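PDB 7JID: UDP-L-Rhamnose Synthase from Acanthamoeba polyphaga mimivirus, which binds NADP and a UDP-sugar through a Rossmann-type fold and probably performs the NADPH-dependent reduction that yields UDP-L-rhamnose. Local coordinates for residues P132-S137 / D256-L261; C186-S191 / M244-Q249; G220-N225 / P275-G280. All blocks are in the same frame, centred on the assembly; numbering follows the deposited sequence.

In the fold
The three contacts gather on the UDP-sugar side of the Rossmann fold, and each supplies at least one residue to the pocket of that ligand. Contact 1 ties the loop before helix 138-150 to the loop after helix 246-252. Contact 2, its centre about 12 Å from that of contact 1, is nested along the chain inside the loop closed by contact 1. It joins the turn after strand 184-185 to the start of helix 246-252. Contact 3 joins the approach to helix 224-234 to the start of helix 277-287, and its segments alternate with those of both others; its centre lies about 16 Å from that of contact 2. Asn190 of contact 2 links all three, probably hydrogen-bonding Asn259 through its side chain and Val222 through its backbone.

Contact 1. Residues P132-S137 / D256-L261; sequences PNFFGS and DRSNNL. With AWU ([[(2~{R},3~{S},4~{R},5~{R})-5-[2,4-bis(oxidanylidene)pyrimidin-1-yl]-3,4-bis(oxidanyl)oxolan-2-yl]methoxy-oxidanyl-phosphoryl] [(2~{R},3~{R},4~{R},5~{R},6~{S})-6-methyl-3,4,5-tris(oxidanyl)oxan-2-yl] hydrogen phosphate), chain C.
Phe134 lays its ring against the backbone of Arg257 and Ser258. CA of Ser258 stands over one face, 3.8 Å from the centroid of the Phe134 ring and 15° off its normal, which identifies a CH-pi contact. The opposite face is taken by the backbone N of Gly136, so the phenyl group is clasped between its own loop and segment 256-261. With CG anti to the backbone N (chi1 178°), the ring reaches across until CZ of Phe134 lies 3.4 Å from the carbonyl carbon of Arg257. Beside the ring, Asp256 N donates to Gly136 O at 3.0 Å; the donor sits well above the carbonyl plane, and the bond is bent.

Arg257 turns its side chain to the other side of this extended segment. Its NE and NH2 both reach O1A of the UDP-sugar, at 2.9 and 2.8 Å, with the oxygen near the guanidinium plane. Behind this pair, NH1 of Arg257 donates almost straight (167°) to Asp256 O, 3.2 Å away, and forms a salt bridge with Asp71. Asp256 OD1 accepts from Arg257 N at 2.8 Å and also pairs with Arg246. Ser137 OG, which caps helix 138-150 through Ser140 N, meets a water at 2.9 Å that is weakly linked to Ser258 N, while Ser258 OG is held by Phe113 O.

The guanidinium is therefore fixed in rotation by O1A of the ligand, Asp71 and the carbonyl of Asp256. The positive group would be expected to help offset the diphosphate charge, on a backbone braced from behind by an aromatic ring.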
# COMPACT_ATOMS: atom_id res chain seq x y z
N PRO A 132 0.15 -9.72 -10.32
CA PRO A 132 1.13 -8.85 -10.96
C PRO A 132 2.49 -9.53 -11.15
O PRO A 132 2.90 -10.30 -10.28
CB PRO A 132 1.26 -7.69 -9.97
CG PRO A 132 -0.09 -7.64 -9.29
CD PRO A 132 -0.46 -9.10 -9.13
N ASN A 133 3.13 -9.26 -12.28
CA ASN A 133 4.50 -9.72 -12.54
C ASN A 133 5.34 -8.59 -13.11
O ASN A 133 6.46 -8.87 -13.57
CB ASN A 133 4.53 -10.95 -13.43
CG ASN A 133 4.37 -10.62 -14.90
OD1 ASN A 133 3.71 -9.62 -15.24
ND2 ASN A 133 5.02 -11.38 -15.74
N PHE A 134 4.86 -7.36 -13.12
CA PHE A 134 5.66 -6.18 -13.54
C PHE A 134 5.86 -5.24 -12.35
O PHE A 134 4.85 -4.79 -11.77
CB PHE A 134 5.05 -5.46 -14.74
CG PHE A 134 5.82 -4.23 -15.13
CD1 PHE A 134 7.08 -4.31 -15.74
CD2 PHE A 134 5.34 -2.99 -14.83
CE1 PHE A 134 7.79 -3.16 -16.03
CE2 PHE A 134 6.03 -1.83 -15.15
CZ PHE A 134 7.26 -1.91 -15.77
N PHE A 135 7.11 -4.93 -12.06
CA PHE A 135 7.47 -4.14 -10.86
C PHE A 135 8.40 -3.00 -11.23
O PHE A 135 9.10 -2.53 -10.34
CB PHE A 135 8.02 -5.06 -9.77
CG PHE A 135 7.16 -6.27 -9.51
CD1 PHE A 135 5.97 -6.15 -8.80
CD2 PHE A 135 7.58 -7.55 -9.89
CE1 PHE A 135 5.19 -7.27 -8.54
CE2 PHE A 135 6.77 -8.66 -9.62
CZ PHE A 135 5.59 -8.52 -8.94
N GLY A 136 8.41 -2.58 -12.50
CA GLY A 136 9.45 -1.67 -13.02
C GLY A 136 9.14 -0.19 -12.90
O GLY A 136 9.98 0.66 -13.33
N SER A 137 7.98 0.19 -12.34
CA SER A 137 7.70 1.59 -11.98
C SER A 137 7.07 1.56 -10.57
O SER A 137 6.38 0.57 -10.22
CB SER A 137 6.81 2.30 -12.96
OG SER A 137 5.51 1.73 -12.96
N ASP A 256 10.75 2.23 -15.75
CA ASP A 256 10.35 1.41 -16.91
C ASP A 256 8.84 1.51 -17.14
O ASP A 256 8.16 2.32 -16.46
CB ASP A 256 10.72 -0.05 -16.65
CG ASP A 256 10.94 -0.92 -17.87
OD1 ASP A 256 10.72 -0.44 -19.03
OD2 ASP A 256 11.36 -2.09 -17.68
N ARG A 257 8.38 0.85 -18.20
CA ARG A 257 6.96 0.87 -18.64
C ARG A 257 6.49 -0.57 -18.84
O ARG A 257 7.24 -1.46 -19.28
CB ARG A 257 6.72 1.73 -19.88
CG ARG A 257 7.02 3.21 -19.75
CD ARG A 257 6.18 3.87 -18.71
NE ARG A 257 6.31 5.32 -18.70
CZ ARG A 257 7.11 6.01 -17.90
NH1 ARG A 257 7.93 5.41 -17.07
NH2 ARG A 257 7.05 7.33 -17.95
N SER A 258 5.24 -0.80 -18.44
CA SER A 258 4.55 -2.10 -18.57
C SER A 258 4.22 -2.35 -20.06
O SER A 258 3.71 -1.43 -20.73
CB SER A 258 3.28 -2.05 -17.80
OG SER A 258 2.48 -3.19 -18.01
N ASN A 259 4.49 -3.55 -20.54
CA ASN A 259 4.11 -3.97 -21.91
C ASN A 259 3.47 -5.34 -21.80
O ASN A 259 4.18 -6.26 -21.32
CB ASN A 259 5.32 -4.02 -22.85
CG ASN A 259 5.87 -2.64 -23.10
OD1 ASN A 259 5.35 -1.89 -23.89
ND2 ASN A 259 6.94 -2.30 -22.39
N ASN A 260 2.24 -5.53 -22.29
CA ASN A 260 1.56 -6.84 -22.11
C ASN A 260 0.40 -6.96 -23.10
O ASN A 260 -0.03 -5.97 -23.69
CB ASN A 260 1.17 -7.03 -20.65
CG ASN A 260 0.04 -6.12 -20.21
OD1 ASN A 260 -0.99 -6.11 -20.85
ND2 ASN A 260 0.27 -5.44 -19.10
N LEU A 261 -0.08 -8.19 -23.19
CA LEU A 261 -1.45 -8.55 -23.63
C LEU A 261 -2.28 -8.90 -22.42
O LEU A 261 -1.83 -9.77 -21.61
CB LEU A 261 -1.38 -9.77 -24.55
CG LEU A 261 -2.71 -10.44 -24.92
CD1 LEU A 261 -3.56 -9.52 -25.78
CD2 LEU A 261 -2.48 -11.77 -25.65
PA AWU C . 4.03 7.61 -20.87
O1A AWU C . 5.26 7.70 -20.05
O2A AWU C . 3.58 8.84 -21.63
O3A AWU C . 2.63 7.30 -20.09
PB AWU C . 2.46 6.54 -18.63
O1B AWU C . 3.20 5.18 -18.51
O2B AWU C . 2.65 7.59 -17.52
O3B AWU C . 0.91 6.17 -18.80
C5' AWU C . -1.49 5.17 -16.26
O5' AWU C . -0.79 5.92 -17.25
C4' AWU C . -2.23 4.03 -16.93
O4' AWU C . -2.82 3.14 -15.95
C3' AWU C . -1.26 3.24 -17.75
O3' AWU C . -2.00 2.38 -18.58
C2' AWU C . -0.45 4.11 -18.71
C1' AWU C . 0.12 5.28 -18.04
N1 AWU C . 7.13 6.38 -24.84
C2 AWU C . 7.91 6.48 -25.98
O2 AWU C . 7.66 5.76 -26.97
N3 AWU C . 8.85 7.48 -26.04
C4 AWU C . 9.14 8.26 -24.96
O4 AWU C . 10.02 9.18 -25.11
C5 AWU C . 8.34 8.16 -23.82
C6 AWU C . 7.40 7.14 -23.72
C1C AWU C . 6.08 5.32 -24.74
C2C AWU C . 6.09 4.47 -23.47
C3C AWU C . 4.59 4.07 -23.35
C4C AWU C . 3.92 5.28 -23.92
C5C AWU C . 3.23 6.17 -22.92
C6' AWU C . -2.43 6.19 -15.62
O2' AWU C . -1.34 4.66 -19.65
O2C AWU C . 6.91 3.35 -23.69
O3C AWU C . 4.29 2.99 -24.22
O4C AWU C . 4.91 6.09 -24.55
O5C AWU C . 4.19 6.42 -21.87
O HOH W 1 4.68 1.24 -15.74

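Contact 2. Residues C186-S191 / M244-Q249; sequences CSIPNS and MSREQQ. With AWU ([[(2~{R},3~{S},4~{R},5~{R})-5-[2,4-bis(oxidanylidene)pyrimidin-1-yl]-3,4-bis(oxidanyl)oxolan-2-yl]methoxy-oxidanyl-phosphoryl] [(2~{R},3~{R},4~{R},5~{R},6~{S})-6-methyl-3,4,5-tris(oxidanyl)oxan-2-yl] hydrogen phosphate), chain C; EDO (1,2-ethanediol), chain J.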
# COMPACT_ATOMS: atom_id res chain seq x y z
N CYS A 186 9.34 4.04 -28.58
CA CYS A 186 9.62 2.64 -28.22
C CYS A 186 8.41 1.83 -28.67
O CYS A 186 7.40 1.85 -27.95
CB CYS A 186 9.93 2.50 -26.74
SG CYS A 186 10.34 0.81 -26.31
N SER A 187 8.46 1.24 -29.88
CA SER A 187 7.27 0.55 -30.45
C SER A 187 7.18 -0.88 -29.91
O SER A 187 8.01 -1.75 -30.24
CB SER A 187 7.23 0.58 -31.96
OG SER A 187 6.02 0.04 -32.50
N ILE A 188 6.11 -1.19 -29.20
CA ILE A 188 5.89 -2.55 -28.63
C ILE A 188 4.40 -2.85 -28.71
O ILE A 188 3.59 -2.02 -28.29
CB ILE A 188 6.42 -2.65 -27.18
CG1 ILE A 188 7.94 -2.39 -27.05
CG2 ILE A 188 6.06 -4.01 -26.59
CD1 ILE A 188 8.45 -2.32 -25.62
N PRO A 189 3.98 -4.04 -29.19
CA PRO A 189 2.56 -4.42 -29.20
C PRO A 189 2.00 -4.42 -27.78
O PRO A 189 2.59 -5.00 -26.87
CB PRO A 189 2.53 -5.81 -29.86
CG PRO A 189 3.80 -5.83 -30.68
CD PRO A 189 4.80 -5.08 -29.84
N ASN A 190 0.79 -3.90 -27.62
CA ASN A 190 0.19 -3.72 -26.29
C ASN A 190 -1.33 -3.74 -26.35
O ASN A 190 -1.91 -3.36 -27.41
CB ASN A 190 0.58 -2.35 -25.75
CG ASN A 190 1.82 -2.39 -24.90
OD1 ASN A 190 1.76 -2.81 -23.75
ND2 ASN A 190 2.94 -1.91 -25.48
N SER A 191 -1.94 -4.17 -25.25
CA SER A 191 -3.37 -4.01 -24.99
C SER A 191 -3.63 -2.57 -24.60
O SER A 191 -2.98 -2.07 -23.64
CB SER A 191 -3.85 -4.95 -23.96
OG SER A 191 -3.86 -6.30 -24.42
N MET A 244 13.27 3.79 -30.88
CA MET A 244 14.31 3.44 -29.89
C MET A 244 13.91 2.14 -29.23
O MET A 244 12.70 1.79 -29.19
CB MET A 244 14.50 4.55 -28.85
CG MET A 244 13.28 4.80 -27.96
SD MET A 244 13.73 5.91 -26.63
CE MET A 244 12.09 6.30 -26.00
N SER A 245 14.88 1.47 -28.63
CA SER A 245 14.69 0.18 -27.94
C SER A 245 14.19 0.43 -26.50
O SER A 245 14.23 1.57 -26.06
CB SER A 245 16.00 -0.57 -27.88
OG SER A 245 16.90 0.10 -27.02
N ARG A 246 13.65 -0.60 -25.88
CA ARG A 246 13.27 -0.63 -24.43
C ARG A 246 14.43 -0.14 -23.55
O ARG A 246 14.20 0.63 -22.63
CB ARG A 246 12.88 -2.07 -24.09
CG ARG A 246 12.43 -2.27 -22.66
CD ARG A 246 10.97 -1.97 -22.51
NE ARG A 246 10.53 -2.37 -21.16
CZ ARG A 246 9.90 -3.49 -20.84
NH1 ARG A 246 9.64 -4.44 -21.73
NH2 ARG A 246 9.54 -3.67 -19.58
N GLU A 247 15.66 -0.58 -23.86
CA GLU A 247 16.90 -0.24 -23.10
C GLU A 247 17.24 1.24 -23.30
O GLU A 247 17.57 1.92 -22.31
CB GLU A 247 18.02 -1.19 -23.57
CG GLU A 247 17.78 -2.65 -23.25
CD GLU A 247 16.71 -3.40 -24.05
OE1 GLU A 247 16.50 -3.09 -25.28
OE2 GLU A 247 15.98 -4.25 -23.41
N GLN A 248 17.18 1.75 -24.53
CA GLN A 248 17.37 3.20 -24.80
C GLN A 248 16.35 4.01 -24.00
O GLN A 248 16.71 5.05 -23.42
CB GLN A 248 17.24 3.50 -26.29
CG GLN A 248 18.51 3.24 -27.07
CD GLN A 248 18.25 3.35 -28.56
OE1 GLN A 248 17.41 2.65 -29.10
NE2 GLN A 248 18.93 4.29 -29.22
N GLN A 249 15.08 3.56 -24.00
CA GLN A 249 14.01 4.29 -23.29
C GLN A 249 14.28 4.27 -21.77
O GLN A 249 14.08 5.31 -21.16
CB GLN A 249 12.66 3.64 -23.59
CG GLN A 249 11.50 4.37 -22.94
CD GLN A 249 10.19 3.63 -23.11
OE1 GLN A 249 9.98 2.53 -22.58
NE2 GLN A 249 9.35 4.18 -23.96
PA AWU C . 4.03 7.61 -20.87
O1A AWU C . 5.26 7.70 -20.05
O2A AWU C . 3.58 8.84 -21.63
O3A AWU C . 2.63 7.30 -20.09
PB AWU C . 2.46 6.54 -18.63
O1B AWU C . 3.20 5.18 -18.51
O2B AWU C . 2.65 7.59 -17.52
O3B AWU C . 0.91 6.17 -18.80
C5' AWU C . -1.49 5.17 -16.26
O5' AWU C . -0.79 5.92 -17.25
C4' AWU C . -2.23 4.03 -16.93
O4' AWU C . -2.82 3.14 -15.95
C3' AWU C . -1.26 3.24 -17.75
O3' AWU C . -2.00 2.38 -18.58
C2' AWU C . -0.45 4.11 -18.71
C1' AWU C . 0.12 5.28 -18.04
N1 AWU C . 7.13 6.38 -24.84
C2 AWU C . 7.91 6.48 -25.98
O2 AWU C . 7.66 5.76 -26.97
N3 AWU C . 8.85 7.48 -26.04
C4 AWU C . 9.14 8.26 -24.96
O4 AWU C . 10.02 9.18 -25.11
C5 AWU C . 8.34 8.16 -23.82
C6 AWU C . 7.40 7.14 -23.72
C1C AWU C . 6.08 5.32 -24.74
C2C AWU C . 6.09 4.47 -23.47
C3C AWU C . 4.59 4.07 -23.35
C4C AWU C . 3.92 5.28 -23.92
C5C AWU C . 3.23 6.17 -22.92
C6' AWU C . -2.43 6.19 -15.62
O2' AWU C . -1.34 4.66 -19.65
O2C AWU C . 6.91 3.35 -23.69
O3C AWU C . 4.29 2.99 -24.22
O4C AWU C . 4.91 6.09 -24.55
O5C AWU C . 4.19 6.42 -21.87
C1 EDO J . 11.78 -3.08 -28.00
O1 EDO J . 13.10 -2.86 -27.57
C2 EDO J . 11.16 -1.97 -28.80
O2 EDO J . 11.56 -1.85 -30.15
O HOH W 2 10.91 0.74 -31.12
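The carboxamide of Gln249 lies with CB of Cys186 over one face, 3.3 Å from NE2 of Gln249, and the uracil of the UDP-sugar beyond its NE2 end. This NE2 hangs over the uracil face, with the two planes steeply inclined. Met244 comes in obliquely on that same side of the uracil, beyond the rim, CE lying 3.4 Å from N3 of the nucleotide. The backbone N of Cys186 donates to O2 from above the uracil plane, again on that side, 2.9 Å away and nearly straight (168°). NE2 of Gln249 also donates to the ribose hydroxyl oxygen O2C at 2.6 Å. Together these groups form the uridine site of the RmlD-type substrate-binding region, one side of it built on the first turn of helix 246-252.

That turn is closed by a capping box. Ser245 OG accepts from Gln248 N, while Ser245 N donates to Gln248 OE1, both bonds close to linear. The extended chain of Gln249, CG anti to its nitrogen (chi1 -177°), carries the amide from the capped helix to the ribose.

Across the segments no direct hydrogen bond forms. SG of Cys186 instead packs on the backbone N of Arg246 at 3.6 Å, and CD1 of Ile188 meets CD of Arg246, the side chains crossing at about a right angle. Arg246 is held at its far end by Glu114. The shortest backbone approach is a CA-H...O contact, Cys186 CA to Met244 O at 3.3 Å, and beside it one water accepts from Ser187 N and donates to that same Met244 O, 2.8 Å from each.

Contact 3. Residues G220-N225 / P275-G280; sequences GLVSHN and PDILTG. With AWU ([[(2~{R},3~{S},4~{R},5~{R})-5-[2,4-bis(oxidanylidene)pyrimidin-1-yl]-3,4-bis(oxidanyl)oxolan-2-yl]methoxy-oxidanyl-phosphoryl] [(2~{R},3~{R},4~{R},5~{R},6~{S})-6-methyl-3,4,5-tris(oxidanyl)oxan-2-yl] hydrogen phosphate), chain C.
Val222 meets Ile277 branch against branch: CG1 of Val222 is 3.5 Å from CG1 of Ile277, closer than usual van der Waals contact, with the side chains crossing at about a right angle. Ile277 uses both branches. Its CG1, anti to the backbone N (chi1 -176°), runs to the valine, while CG2 of Ile277 settles on main chain, 3.5 Å from atom C of Gly220 and equally close to atom C of Leu221. The second methyl of Val222, CG2, has a looser neighbour in CD1 of Leu278 at 4.1 Å. Gly220 takes a positive phi, which favours glycine, at the point where the chain passes over Ile277.

No hydrogen bond crosses between the segments, and the contact between them is apolar; a backbone hydrogen bond of Ile277 with Pro219, just before Gly220, adds to it. Outside the pair, Ile227 and Met192 also pack on Val222, and Leu230 on Leu278, so the contact continues into the body of helix 224-234.

Both helix starts are capped. Asp276 OD1 accepts from Thr279 N at 2.9 Å and nearly straight (172°), though from above the carboxylate plane. Ser223 occupies the N-cap of helix 224-234, and its own N is bonded to Glu226 OE1, as in a capping box.

From the second of these caps His224 turns toward the ligand. Its NE2 is hydrogen-bonded to the ribose oxygen O3C of the UDP-sugar at 2.8 Å, the oxygen lying near the imidazole plane at the ring edge, and the ring of Phe175 meets the imidazole at about 55°. His224 thus turns its polar edge to the ribose, while two residues earlier apolar packing through Val222 sets the same segment against helix 277-287.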
# COMPACT_ATOMS: atom_id res chain seq x y z
N GLY A 220 -7.12 -7.69 -28.42
CA GLY A 220 -5.93 -7.75 -29.28
C GLY A 220 -4.88 -6.69 -28.96
O GLY A 220 -4.94 -5.99 -27.93
N LEU A 221 -3.84 -6.70 -29.78
CA LEU A 221 -2.61 -5.89 -29.61
C LEU A 221 -2.42 -4.92 -30.74
O LEU A 221 -2.72 -5.26 -31.90
CB LEU A 221 -1.43 -6.86 -29.58
CG LEU A 221 -1.34 -7.79 -28.37
CD1 LEU A 221 -0.20 -8.80 -28.59
CD2 LEU A 221 -1.17 -6.99 -27.07
N VAL A 222 -1.91 -3.75 -30.42
CA VAL A 222 -1.48 -2.75 -31.40
C VAL A 222 -0.16 -2.18 -30.92
O VAL A 222 0.08 -2.07 -29.70
CB VAL A 222 -2.53 -1.65 -31.61
CG1 VAL A 222 -2.67 -0.76 -30.38
CG2 VAL A 222 -2.27 -0.90 -32.90
N SER A 223 0.68 -1.79 -31.85
CA SER A 223 1.97 -1.14 -31.50
C SER A 223 1.90 0.35 -31.79
O SER A 223 1.08 0.80 -32.59
CB SER A 223 3.14 -1.72 -32.23
OG SER A 223 3.04 -1.39 -33.60
N HIS A 224 2.84 1.05 -31.21
CA HIS A 224 3.03 2.49 -31.47
C HIS A 224 3.25 2.67 -32.97
O HIS A 224 2.70 3.61 -33.55
CB HIS A 224 4.21 3.01 -30.66
CG HIS A 224 4.23 2.67 -29.21
ND1 HIS A 224 4.17 1.36 -28.74
CD2 HIS A 224 4.33 3.46 -28.12
CE1 HIS A 224 4.25 1.37 -27.42
NE2 HIS A 224 4.32 2.63 -27.03
N ASN A 225 4.07 1.83 -33.58
CA ASN A 225 4.34 1.97 -35.02
C ASN A 225 3.06 1.77 -35.81
O ASN A 225 2.87 2.50 -36.80
CB ASN A 225 5.43 1.01 -35.46
CG ASN A 225 6.82 1.47 -35.11
OD1 ASN A 225 7.04 2.56 -34.58
ND2 ASN A 225 7.76 0.57 -35.34
N PRO A 275 -14.89 -3.48 -30.46
CA PRO A 275 -14.03 -3.69 -31.63
C PRO A 275 -12.62 -4.15 -31.23
O PRO A 275 -12.11 -3.68 -30.21
CB PRO A 275 -13.93 -2.31 -32.28
CG PRO A 275 -15.20 -1.60 -31.82
CD PRO A 275 -15.41 -2.10 -30.42
N ASP A 276 -12.01 -5.04 -32.02
CA ASP A 276 -10.56 -5.30 -31.84
C ASP A 276 -9.85 -3.95 -31.92
O ASP A 276 -10.35 -2.96 -32.54
CB ASP A 276 -10.02 -6.29 -32.85
CG ASP A 276 -9.91 -5.65 -34.21
OD1 ASP A 276 -8.89 -4.97 -34.44
OD2 ASP A 276 -10.83 -5.84 -35.07
N ILE A 277 -8.71 -3.84 -31.23
CA ILE A 277 -7.98 -2.57 -31.07
C ILE A 277 -7.60 -1.96 -32.44
O ILE A 277 -7.60 -0.72 -32.58
CB ILE A 277 -6.75 -2.77 -30.16
CG1 ILE A 277 -6.03 -1.47 -29.88
CG2 ILE A 277 -5.78 -3.81 -30.71
CD1 ILE A 277 -6.89 -0.43 -29.21
N LEU A 278 -7.25 -2.75 -33.45
CA LEU A 278 -6.81 -2.15 -34.75
C LEU A 278 -8.02 -1.58 -35.53
O LEU A 278 -7.95 -0.40 -35.99
CB LEU A 278 -6.01 -3.18 -35.56
CG LEU A 278 -5.37 -2.53 -36.79
CD1 LEU A 278 -4.34 -1.51 -36.38
CD2 LEU A 278 -4.70 -3.58 -37.67
N THR A 279 -9.13 -2.30 -35.59
CA THR A 279 -10.41 -1.77 -36.12
C THR A 279 -10.75 -0.49 -35.35
O THR A 279 -11.05 0.54 -36.00
CB THR A 279 -11.54 -2.79 -36.05
OG1 THR A 279 -11.18 -3.98 -36.76
CG2 THR A 279 -12.83 -2.23 -36.61
N GLY A 280 -10.65 -0.52 -34.01
CA GLY A 280 -11.00 0.64 -33.19
C GLY A 280 -10.08 1.80 -33.44
O GLY A 280 -10.56 2.94 -33.53
PA AWU C . 4.03 7.61 -20.87
O1A AWU C . 5.26 7.70 -20.05
O2A AWU C . 3.58 8.84 -21.63
O3A AWU C . 2.63 7.30 -20.09
PB AWU C . 2.46 6.54 -18.63
O1B AWU C . 3.20 5.18 -18.51
O2B AWU C . 2.65 7.59 -17.52
O3B AWU C . 0.91 6.17 -18.80
C5' AWU C . -1.49 5.17 -16.26
O5' AWU C . -0.79 5.92 -17.25
C4' AWU C . -2.23 4.03 -16.93
O4' AWU C . -2.82 3.14 -15.95
C3' AWU C . -1.26 3.24 -17.75
O3' AWU C . -2.00 2.38 -18.58
C2' AWU C . -0.45 4.11 -18.71
C1' AWU C . 0.12 5.28 -18.04
N1 AWU C . 7.13 6.38 -24.84
C2 AWU C . 7.91 6.48 -25.98
O2 AWU C . 7.66 5.76 -26.97
N3 AWU C . 8.85 7.48 -26.04
C4 AWU C . 9.14 8.26 -24.96
O4 AWU C . 10.02 9.18 -25.11
C5 AWU C . 8.34 8.16 -23.82
C6 AWU C . 7.40 7.14 -23.72
C1C AWU C . 6.08 5.32 -24.74
C2C AWU C . 6.09 4.47 -23.47
C3C AWU C . 4.59 4.07 -23.35
C4C AWU C . 3.92 5.28 -23.92
C5C AWU C . 3.23 6.17 -22.92
C6' AWU C . -2.43 6.19 -15.62
O2' AWU C . -1.34 4.66 -19.65
O2C AWU C . 6.91 3.35 -23.69
O3C AWU C . 4.29 2.99 -24.22
O4C AWU C . 4.91 6.09 -24.55
O5C AWU C . 4.19 6.42 -21.87